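PDB 6IYM: 5-oxopent-3-ene-1,2,5-tricarboxylate decarboxylase from Exiguobacterium antarcticum B7, which belongs to the fumarylacetoacetate hydrolase family of mixed alpha/beta, sheet-rich proteins and carries a magnesium ion in an acidic metal site. Local coordinates for residues T33-L36 with L37-I40; P140-A143 with L144-F148. All coordinates share one frame; numbering follows the deposited sequence.

How the contacts relate
Both contacts are local, each made within one continuous run of chain. Contact 1 (33-40) forms the start of helix 36-41, where hydroxyl groups and a glutamate dress the exposed side and L36, V39 and I40 are buried. Contact 2 (140-148) is a short 3-10 turn that delivers the chain into strand 147-158; backbone carbonyls, one imidazole and a bridging water do most of its bonding. Each is partly buried and lies about 18 Å from the chain centre. Their centres are 20 Å apart, yet they meet where I40 CG1 packs on F148 CE2 at 3.6 Å, so the helix of contact 1 abuts the strand that contact 2 begins.

Contact 1: residues T33-L36 with L37-I40; sequences TDSL and LEVI
T33 lies across the end of the E38 side chain, its hydroxyl over the carboxylate and its methyl against V39. T33 OG1 donates to E38 OE2 at 2.9 Å, reaching the oxygen from above the carboxylate plane, 68° out of it. The same OG1 accepts from S35 N at 3.0 Å in a nearly straight bond, which makes an ST turn. With chi1 at 176°, T33 places this hydroxyl opposite its own backbone N, beside the carbonyl carbon, where it can serve both partners. CG2, the other branch, touches V39 CG2 at 3.8 Å and begins the apolar side of the turn.

S35 is the N-cap of the helix. Its OG accepts from E38 N at 3.1 Å with an N-H...O angle of 158°, satisfying an amide of the first turn that has no earlier helical carbonyl to use. The E38 chain then runs back past S35, CB to CB at 3.7 Å, and is extended beyond CG, which carries the carboxylate to T33. The cap and the T33-E38 bond thus tie the residues before the helix to its first turn from two positions. Regular helical bonding takes over with V39 N to S35 O and I40 N to L36 O; I40 CD1 comes within 3.2 Å of L36 O, a tight contact.

On the inner side L36 and I40 follow one another along the helix, L36 CG lying 4.3 Å from I40 CD1. Both side chains rest on I184 of strand 178-186. L36 also touches P65, while L37 and I40 meet Y66, so helix 36-41, which follows helix 28-31 after a short loop, packs on P65 and Y66 of a loop and on strand 178-186 of the large mixed sheet.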
ATOM      1  N   THR A  33       2.723  -3.428 -26.332  1.00 76.80           N
ATOM      2  CA  THR A  33       1.997  -3.801 -25.092  1.00 67.95           C
ATOM      3  C   THR A  33       0.729  -2.950 -24.954  1.00 65.12           C
ATOM      4  O   THR A  33       0.680  -1.886 -25.582  1.00 61.80           O
ATOM      5  CB  THR A  33       2.922  -3.678 -23.876  1.00 63.86           C
ATOM      6  OG1 THR A  33       2.140  -3.967 -22.718  1.00 69.03           O
ATOM      7  CG2 THR A  33       3.573  -2.321 -23.750  1.00 63.81           C
ATOM      8  N   ASP A  34      -0.239  -3.426 -24.166  1.00 60.55           N
ATOM      9  CA  ASP A  34      -1.470  -2.689 -23.744  1.00 67.27           C
ATOM     10  C   ASP A  34      -1.375  -2.223 -22.270  1.00 65.66           C
ATOM     11  O   ASP A  34      -2.417  -1.771 -21.712  1.00 56.93           O
ATOM     12  CB  ASP A  34      -2.697  -3.591 -23.889  1.00 60.92           C
ATOM     13  CG  ASP A  34      -2.539  -4.816 -23.009  1.00 63.46           C
ATOM     14  OD1 ASP A  34      -1.376  -5.210 -22.830  1.00 59.83           O
ATOM     15  OD2 ASP A  34      -3.559  -5.313 -22.461  1.00 62.43           O
ATOM     16  N   SER A  35      -0.223  -2.409 -21.608  1.00 62.86           N
ATOM     17  CA  SER A  35      -0.007  -1.959 -20.206  1.00 57.03           C
ATOM     18  C   SER A  35       0.923  -0.751 -20.190  1.00 55.14           C
ATOM     19  O   SER A  35       2.101  -0.876 -20.581  1.00 48.75           O
ATOM     20  CB  SER A  35       0.491  -3.021 -19.292  1.00 61.29           C
ATOM     21  OG  SER A  35       0.881  -2.442 -18.054  1.00 64.57           O
ATOM     22  N   LEU A  36       0.373   0.398 -19.790  1.00 49.78           N
ATOM     23  CA  LEU A  36       1.141   1.653 -19.665  1.00 50.80           C
ATOM     24  C   LEU A  36       2.104   1.528 -18.482  1.00 47.93           C
ATOM     25  O   LEU A  36       3.130   2.206 -18.528  1.00 51.14           O
ATOM     26  CB  LEU A  36       0.164   2.823 -19.523  1.00 47.82           C
ATOM     27  CG  LEU A  36       0.802   4.195 -19.458  1.00 51.95           C
ATOM     28  CD1 LEU A  36       1.626   4.470 -20.703  1.00 55.60           C
ATOM     29  CD2 LEU A  36      -0.265   5.266 -19.269  1.00 56.53           C
ATOM     30  N   LEU A  37       1.796   0.691 -17.477  1.00 45.67           N
ATOM     31  CA  LEU A  37       2.716   0.411 -16.349  1.00 50.86           C
ATOM     32  C   LEU A  37       3.962  -0.291 -16.887  1.00 52.17           C
ATOM     33  O   LEU A  37       5.078   0.048 -16.446  1.00 45.20           O
ATOM     34  CB  LEU A  37       2.035  -0.471 -15.309  1.00 52.85           C
ATOM     35  CG  LEU A  37       2.955  -0.969 -14.197  1.00 56.91           C
ATOM     36  CD1 LEU A  37       3.588   0.197 -13.449  1.00 54.18           C
ATOM     37  CD2 LEU A  37       2.190  -1.874 -13.247  1.00 58.36           C
ATOM     38  N   GLU A  38       3.739  -1.231 -17.804  1.00 54.74           N
ATOM     39  CA  GLU A  38       4.801  -2.010 -18.479  1.00 53.39           C
ATOM     40  C   GLU A  38       5.727  -1.049 -19.213  1.00 53.87           C
ATOM     41  O   GLU A  38       6.936  -1.257 -19.149  1.00 55.86           O
ATOM     42  CB  GLU A  38       4.191  -3.001 -19.464  1.00 60.15           C
ATOM     43  CG  GLU A  38       4.628  -4.435 -19.228  1.00 73.31           C
ATOM     44  CD  GLU A  38       3.828  -5.432 -20.053  1.00 75.16           C
ATOM     45  OE1 GLU A  38       2.931  -6.096 -19.482  1.00 68.11           O
ATOM     46  OE2 GLU A  38       4.076  -5.507 -21.271  1.00 69.31           O
ATOM     47  N   VAL A  39       5.168  -0.041 -19.892  1.00 58.44           N
ATOM     48  CA  VAL A  39       5.936   0.983 -20.665  1.00 55.29           C
ATOM     49  C   VAL A  39       6.843   1.756 -19.704  1.00 55.18           C
ATOM     50  O   VAL A  39       8.007   1.989 -20.049  1.00 55.51           O
ATOM     51  CB  VAL A  39       4.998   1.934 -21.433  1.00 58.08           C
ATOM     52  CG1 VAL A  39       5.745   3.098 -22.059  1.00 57.45           C
ATOM     53  CG2 VAL A  39       4.196   1.193 -22.496  1.00 62.37           C
ATOM     54  N   ILE A  40       6.333   2.094 -18.520  1.00 53.69           N
ATOM     55  CA  ILE A  40       7.085   2.864 -17.488  1.00 50.82           C
ATOM     56  C   ILE A  40       8.189   1.995 -16.874  1.00 51.18           C
ATOM     57  O   ILE A  40       9.337   2.467 -16.880  1.00 51.78           O
ATOM     58  CB  ILE A  40       6.113   3.429 -16.439  1.00 49.80           C
ATOM     59  CG1 ILE A  40       5.122   4.402 -17.092  1.00 50.65           C
ATOM     60  CG2 ILE A  40       6.890   4.072 -15.305  1.00 50.26           C
ATOM     61  CD1 ILE A  40       3.800   4.523 -16.377  1.00 51.11           C
TER

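Contact 2: residues P140-A143 with L144-F148; sequences PENA and LEHVF
H146 turns its imidazole back toward the N142 carbonyl in a short 3-10 turn, the approach to strand 147-158 of the fumarylacetoacetate hydrolase C-terminal family region. Its CG stands opposite the carbonyl carbon (chi1 -66°), and the ring is twisted so that ND1 faces the preceding backbone. ND1 donates to N142 O at 3.1 Å; the oxygen lies close to the ring plane, whereas the nitrogen sits well above the plane of the carbonyl, 54° out of it. This bond helps to fix the rotation of the imidazole and indicates that ND1 carries a proton.

The N142 side chain passes the same ring. Its chi1 of 68° holds CG between backbone N and carbonyl carbon, and the amide carbon CG comes 3.9 Å from H146 CE1, the two planes steeply inclined to each other. N142 OD1 bonds to T139 N; toward H146 the amide makes van der Waals contact at CE1.

N142 O is gripped a second time, weakly, by E145 N. H146 N bonds to A143 O at 2.8 Å, an i+3 bond of the 3-10 turn, and V147 N to L144 O follows it. The CB of E145 stays near N142 O while its carboxylate leads off. A143, L144 and V147 pack on helix 218-225, through L222 and V219. A water bridges the backbone of E141 and E145: it accepts from E145 N at 3.2 Å and donates to E141 O.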
ATOM      1  N   PRO A 140      18.823  15.887  -4.524  1.00 61.58           N
ATOM      2  CA  PRO A 140      18.438  16.989  -5.402  1.00 60.12           C
ATOM      3  C   PRO A 140      18.919  16.822  -6.852  1.00 61.33           C
ATOM      4  O   PRO A 140      18.198  17.218  -7.750  1.00 57.83           O
ATOM      5  CB  PRO A 140      19.121  18.189  -4.731  1.00 66.05           C
ATOM      6  CG  PRO A 140      19.113  17.854  -3.263  1.00 64.17           C
ATOM      7  CD  PRO A 140      19.328  16.356  -3.221  1.00 65.72           C
ATOM      8  N   GLU A 141      20.079  16.185  -7.045  1.00 59.39           N
ATOM      9  CA  GLU A 141      20.777  16.064  -8.357  1.00 62.12           C
ATOM     10  C   GLU A 141      20.184  14.917  -9.202  1.00 56.54           C
ATOM     11  O   GLU A 141      20.235  15.029 -10.445  1.00 59.99           O
ATOM     12  CB  GLU A 141      22.285  15.871  -8.108  1.00 69.58           C
ATOM     13  CG  GLU A 141      23.174  16.169  -9.317  1.00 77.57           C
ATOM     14  CD  GLU A 141      23.152  15.144 -10.445  1.00 82.55           C
ATOM     15  OE1 GLU A 141      22.941  13.952 -10.153  1.00 87.41           O
ATOM     16  OE2 GLU A 141      23.340  15.536 -11.624  1.00 92.32           O
ATOM     17  N   ASN A 142      19.697  13.829  -8.590  1.00 55.16           N
ATOM     18  CA  ASN A 142      19.210  12.641  -9.343  1.00 54.37           C
ATOM     19  C   ASN A 142      17.678  12.493  -9.244  1.00 50.59           C
ATOM     20  O   ASN A 142      17.158  11.706 -10.020  1.00 50.87           O
ATOM     21  CB  ASN A 142      19.945  11.352  -8.926  1.00 58.19           C
ATOM     22  CG  ASN A 142      19.668  10.838  -7.522  1.00 54.18           C
ATOM     23  OD1 ASN A 142      18.759  11.268  -6.818  1.00 55.56           O
ATOM     24  ND2 ASN A 142      20.458   9.875  -7.091  1.00 59.66           N
ATOM     25  N   ALA A 143      16.993  13.163  -8.311  1.00 51.93           N
ATOM     26  CA  ALA A 143      15.533  12.978  -8.054  1.00 52.65           C
ATOM     27  C   ALA A 143      14.762  12.809  -9.363  1.00 51.16           C
ATOM     28  O   ALA A 143      14.188  11.728  -9.578  1.00 53.81           O
ATOM     29  CB  ALA A 143      14.966  14.144  -7.301  1.00 50.23           C
ATOM     30  N   LEU A 144      14.762  13.859 -10.190  1.00 47.83           N
ATOM     31  CA  LEU A 144      13.878  14.023 -11.365  1.00 47.28           C
ATOM     32  C   LEU A 144      14.248  12.985 -12.426  1.00 48.89           C
ATOM     33  O   LEU A 144      13.375  12.620 -13.270  1.00 38.74           O
ATOM     34  CB  LEU A 144      14.006  15.458 -11.883  1.00 49.58           C
ATOM     35  CG  LEU A 144      13.351  16.543 -11.032  1.00 46.53           C
ATOM     36  CD1 LEU A 144      13.528  17.914 -11.687  1.00 49.78           C
ATOM     37  CD2 LEU A 144      11.870  16.251 -10.825  1.00 50.72           C
ATOM     38  N   GLU A 145      15.479  12.480 -12.353  1.00 45.26           N
ATOM     39  CA  GLU A 145      15.940  11.372 -13.216  1.00 48.00           C
ATOM     40  C   GLU A 145      15.130  10.103 -12.897  1.00 45.59           C
ATOM     41  O   GLU A 145      14.996   9.264 -13.788  1.00 46.11           O
ATOM     42  CB  GLU A 145      17.462  11.205 -13.071  1.00 52.92           C
ATOM     43  CG  GLU A 145      18.204  11.445 -14.374  1.00 59.56           C
ATOM     44  CD  GLU A 145      17.885  10.441 -15.476  1.00 70.17           C
ATOM     45  OE1 GLU A 145      17.602   9.267 -15.142  1.00 77.71           O
ATOM     46  OE2 GLU A 145      17.919  10.826 -16.674  1.00 71.46           O
ATOM     47  N   HIS A 146      14.608   9.954 -11.677  1.00 45.19           N
ATOM     48  CA  HIS A 146      13.753   8.792 -11.310  1.00 49.98           C
ATOM     49  C   HIS A 146      12.256   9.047 -11.605  1.00 48.89           C
ATOM     50  O   HIS A 146      11.448   8.192 -11.243  1.00 48.24           O
ATOM     51  CB  HIS A 146      13.988   8.418  -9.840  1.00 46.28           C
ATOM     52  CG  HIS A 146      15.361   7.915  -9.559  1.00 53.43           C
ATOM     53  ND1 HIS A 146      16.459   8.769  -9.424  1.00 51.89           N
ATOM     54  CD2 HIS A 146      15.821   6.664  -9.354  1.00 53.13           C
ATOM     55  CE1 HIS A 146      17.527   8.047  -9.157  1.00 53.24           C
ATOM     56  NE2 HIS A 146      17.163   6.765  -9.112  1.00 53.46           N
ATOM     57  N   VAL A 147      11.879  10.187 -12.202  1.00 49.41           N
ATOM     58  CA  VAL A 147      10.450  10.540 -12.455  1.00 42.97           C
ATOM     59  C   VAL A 147      10.149  10.211 -13.926  1.00 42.95           C
ATOM     60  O   VAL A 147      10.839  10.699 -14.824  1.00 52.05           O
ATOM     61  CB  VAL A 147      10.143  12.007 -12.072  1.00 43.12           C
ATOM     62  CG1 VAL A 147       8.731  12.427 -12.476  1.00 44.92           C
ATOM     63  CG2 VAL A 147      10.329  12.270 -10.582  1.00 42.86           C
ATOM     64  N   PHE A 148       9.154   9.383 -14.187  1.00 41.02           N
ATOM     65  CA  PHE A 148       8.656   9.162 -15.566  1.00 42.46           C
ATOM     66  C   PHE A 148       7.816  10.381 -15.980  1.00 51.73           C
ATOM     67  O   PHE A 148       7.805  10.755 -17.162  1.00 42.95           O
ATOM     68  CB  PHE A 148       7.810   7.895 -15.636  1.00 38.58           C
ATOM     69  CG  PHE A 148       7.304   7.592 -17.015  1.00 44.54           C
ATOM     70  CD1 PHE A 148       8.152   7.054 -17.974  1.00 48.10           C
ATOM     71  CD2 PHE A 148       5.985   7.865 -17.360  1.00 49.81           C
ATOM     72  CE1 PHE A 148       7.687   6.772 -19.249  1.00 49.23           C
ATOM     73  CE2 PHE A 148       5.526   7.589 -18.640  1.00 51.83           C
ATOM     74  CZ  PHE A 148       6.379   7.051 -19.578  1.00 51.04           C
TER
HETATM   75  O   HOH W   1      16.804  16.134  -9.473  1.00 55.01           O
HETATM   76  O   HOH W   2      17.645  14.642 -11.581  1.00 55.31           O